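Local structure of endoglucanase (Acetivibrio cellulolyticus, 5NRM) at residues S25-N30 / S89-F94. The protein is a cellulosomal scaffoldin, represented here by a type I cohesin module that binds enzyme-borne dockerins, and as a whole probably also hydrolyses beta-1,4-glucosidic linkages in cellulose. Sequence-based numbering, arbitrary orientation.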
ATOM      1  N   SER A  25      -3.595  13.267  -3.112  1.00 10.80           N
ATOM      2  CA  SER A  25      -3.973  14.459  -3.836  0.50 11.92           C
ATOM      3  C   SER A  25      -2.982  14.719  -4.951  1.00 11.77           C
ATOM      4  O   SER A  25      -1.841  14.290  -4.875  1.00 11.91           O
ATOM      5  CB  SER A  25      -4.095  15.687  -2.917  0.50 12.66           C
ATOM      6  OG  SER A  25      -2.808  16.186  -2.587  0.50 13.95           O
ATOM      7  N   GLY A  26      -3.467  15.399  -5.968  1.00 12.58           N
ATOM      8  CA  GLY A  26      -2.647  15.683  -7.151  1.00 13.00           C
ATOM      9  C   GLY A  26      -2.419  14.516  -8.066  1.00 13.30           C
ATOM     10  O   GLY A  26      -1.403  14.453  -8.796  1.00 14.12           O
ATOM     11  N   ILE A  27      -3.346  13.562  -8.058  1.00 13.45           N
ATOM     12  CA  ILE A  27      -3.299  12.462  -9.034  1.00 13.73           C
ATOM     13  C   ILE A  27      -3.447  13.107 -10.383  1.00 15.96           C
ATOM     14  O   ILE A  27      -4.317  13.961 -10.583  1.00 17.34           O
ATOM     15  CB  ILE A  27      -4.434  11.474  -8.789  1.00 13.14           C
ATOM     16  CG1 ILE A  27      -4.188  10.779  -7.454  1.00 12.57           C
ATOM     17  CG2 ILE A  27      -4.513  10.435  -9.882  1.00 13.44           C
ATOM     18  CD1 ILE A  27      -5.323   9.894  -6.958  1.00 12.39           C
ATOM     19  N   SER A  28      -2.553  12.741 -11.308  1.00 17.01           N
ATOM     20  CA  SER A  28      -2.580  13.257 -12.720  1.00 18.95           C
ATOM     21  C   SER A  28      -3.632  12.535 -13.567  1.00 18.85           C
ATOM     22  O   SER A  28      -4.241  11.544 -13.119  1.00 17.75           O
ATOM     23  CB  SER A  28      -1.229  13.066 -13.415  1.00 20.48           C
ATOM     24  OG  SER A  28      -0.963  11.666 -13.656  1.00 21.29           O
ATOM     25  N   LYS A  29      -3.829  13.013 -14.800  1.00 20.78           N
ATOM     26  CA  LYS A  29      -4.697  12.298 -15.736  1.00 20.86           C
ATOM     27  C   LYS A  29      -4.175  10.864 -16.026  1.00 18.90           C
ATOM     28  O   LYS A  29      -5.000  10.022 -16.419  1.00 17.72           O
ATOM     29  CB  LYS A  29      -4.921  13.085 -17.042  1.00 22.54           C
ATOM     30  CG  LYS A  29      -5.831  14.304 -16.825  1.00 25.50           C
ATOM     31  CD  LYS A  29      -5.824  15.201 -18.064  1.00 28.18           C
ATOM     32  CE  LYS A  29      -6.351  16.575 -17.682  1.00 28.63           C
ATOM     33  NZ  LYS A  29      -7.132  17.161 -18.770  1.00 32.25           N
ATOM     34  N   ASN A  30      -2.902  10.551 -15.709  1.00 17.26           N
ATOM     35  CA  ASN A  30      -2.386   9.179 -15.845  1.00 16.87           C
ATOM     36  C   ASN A  30      -2.804   8.265 -14.730  1.00 15.92           C
ATOM     37  O   ASN A  30      -2.629   7.044 -14.782  1.00 15.50           O
ATOM     38  CB  ASN A  30      -0.874   9.171 -15.992  1.00 18.31           C
ATOM     39  CG  ASN A  30      -0.424   9.902 -17.243  1.00 22.41           C
ATOM     40  OD1 ASN A  30      -1.086   9.874 -18.250  1.00 24.81           O
ATOM     41  ND2 ASN A  30       0.701  10.566 -17.164  1.00 26.47           N
ATOM     42  N   SER A  89      -8.442   7.654 -10.272  1.00 15.76           N
ATOM     43  CA  SER A  89      -8.403   8.879 -11.022  1.00 16.68           C
ATOM     44  C   SER A  89      -8.727  10.161 -10.194  1.00 16.36           C
ATOM     45  O   SER A  89      -8.381  11.297 -10.591  1.00 17.69           O
ATOM     46  CB  SER A  89      -9.461   8.788 -12.133  1.00 18.60           C
ATOM     47  OG  SER A  89     -10.743   8.428 -11.531  1.00 20.14           O
ATOM     48  N   THR A  90      -9.288   9.932  -9.013  1.00 14.51           N
ATOM     49  CA  THR A  90      -9.866  11.016  -8.223  1.00 14.44           C
ATOM     50  C   THR A  90      -9.134  11.137  -6.908  1.00 12.14           C
ATOM     51  O   THR A  90      -8.853  10.169  -6.239  1.00 11.55           O
ATOM     52  CB  THR A  90     -11.348  10.666  -7.956  1.00 15.69           C
ATOM     53  OG1 THR A  90     -11.976  10.625  -9.244  1.00 17.70           O
ATOM     54  CG2 THR A  90     -12.022  11.736  -7.098  1.00 16.22           C
ATOM     55  N   ASP A  91      -8.803  12.370  -6.579  1.00 11.28           N
ATOM     56  CA  ASP A  91      -8.200  12.665  -5.316  1.00 10.94           C
ATOM     57  C   ASP A  91      -9.198  12.425  -4.178  1.00 10.90           C
ATOM     58  O   ASP A  91     -10.403  12.672  -4.331  1.00 11.91           O
ATOM     59  CB  ASP A  91      -7.759  14.140  -5.261  1.00 11.31           C
ATOM     60  CG  ASP A  91      -6.586  14.488  -6.182  1.00 11.71           C
ATOM     61  OD1 ASP A  91      -5.979  13.548  -6.655  1.00 11.32           O
ATOM     62  OD2 ASP A  91      -6.286  15.753  -6.327  1.00 12.47           O
ATOM     63  N   GLY A  92      -8.670  12.037  -3.024  1.00 10.40           N
ATOM     64  CA  GLY A  92      -9.504  11.823  -1.857  1.00 10.48           C
ATOM     65  C   GLY A  92      -8.907  10.790  -0.945  1.00  9.96           C
ATOM     66  O   GLY A  92      -7.698  10.571  -0.902  1.00  9.91           O
ATOM     67  N   VAL A  93      -9.785  10.134  -0.200  1.00  9.55           N
ATOM     68  CA  VAL A  93      -9.414   9.180   0.787  1.00  9.00           C
ATOM     69  C   VAL A  93      -9.094   7.871   0.070  1.00  8.87           C
ATOM     70  O   VAL A  93      -9.900   7.286  -0.655  1.00  9.33           O
ATOM     71  CB  VAL A  93     -10.537   8.978   1.881  1.00  9.02           C
ATOM     72  CG1 VAL A  93     -10.070   7.951   2.867  1.00  8.87           C
ATOM     73  CG2 VAL A  93     -10.811  10.261   2.588  1.00  9.14           C
ATOM     74  N   PHE A  94      -7.889   7.418   0.342  1.00  9.01           N
ATOM     75  CA  PHE A  94      -7.361   6.134  -0.154  1.00  8.79           C
ATOM     76  C   PHE A  94      -7.508   4.978   0.827  1.00  8.60           C
ATOM     77  O   PHE A  94      -7.711   3.839   0.425  1.00  8.74           O
ATOM     78  CB  PHE A  94      -5.846   6.339  -0.493  1.00  9.32           C
ATOM     79  CG  PHE A  94      -5.150   5.088  -1.017  1.00  9.89           C
ATOM     80  CD1 PHE A  94      -5.340   4.660  -2.337  1.00 10.43           C
ATOM     81  CD2 PHE A  94      -4.286   4.416  -0.249  1.00 10.59           C
ATOM     82  CE1 PHE A  94      -4.643   3.542  -2.775  1.00 11.01           C
ATOM     83  CE2 PHE A  94      -3.627   3.277  -0.673  1.00 11.53           C
ATOM     84  CZ  PHE A  94      -3.760   2.870  -1.951  1.00 10.85           C
TER
HETATM   85  O   HOH W   1      -7.371  13.804 -10.095  1.00 24.49           O
HETATM   86  O   HOH W   2      -7.070  11.182 -12.882  1.00 24.07           O
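The carboxylate of Asp91 grips two successive backbone amides where the chain turns away after strand 17-25. Gly26 N donates to OD2 of Asp91 at 2.9 Å, coming in from above the carboxylate plane, about 42° out of it. Ile27 N reaches OD1 of Asp91 at 3.0 Å and uses the syn lone pair of that oxygen. Held through both oxygens, the carboxylate should be restricted in its rotation, and its negative charge is probably eased by the two N-H groups. The packing is closest beside these two bonds: CA of Ser25 lies 3.5 Å from CG of Asp91, and the side chain of Ile27 passes alongside the carboxylate, its CB 3.4 Å from OD1 of Asp91. With CG1 of Ile27 beside its own backbone N (chi1 -67°), the extended branch carries CD1 to within 3.6 Å of Thr90 O; Ile88 also touches this side chain. Toward Ser28 and Ser89 the contact loosens into a hydrated seam. There the carbonyl oxygen of Ser89 accepts from two waters, one bridging to Ile27 O and the other to Ser28 O. Next along the chain, Gly92 pairs through its backbone with Leu24, beginning the antiparallel pairing of strands 17-25 and 92-101. A side-chain carboxylate thus ties together the loops at one end of the cohesin domain's beta-sandwich, where two antiparallel neighbours diverge.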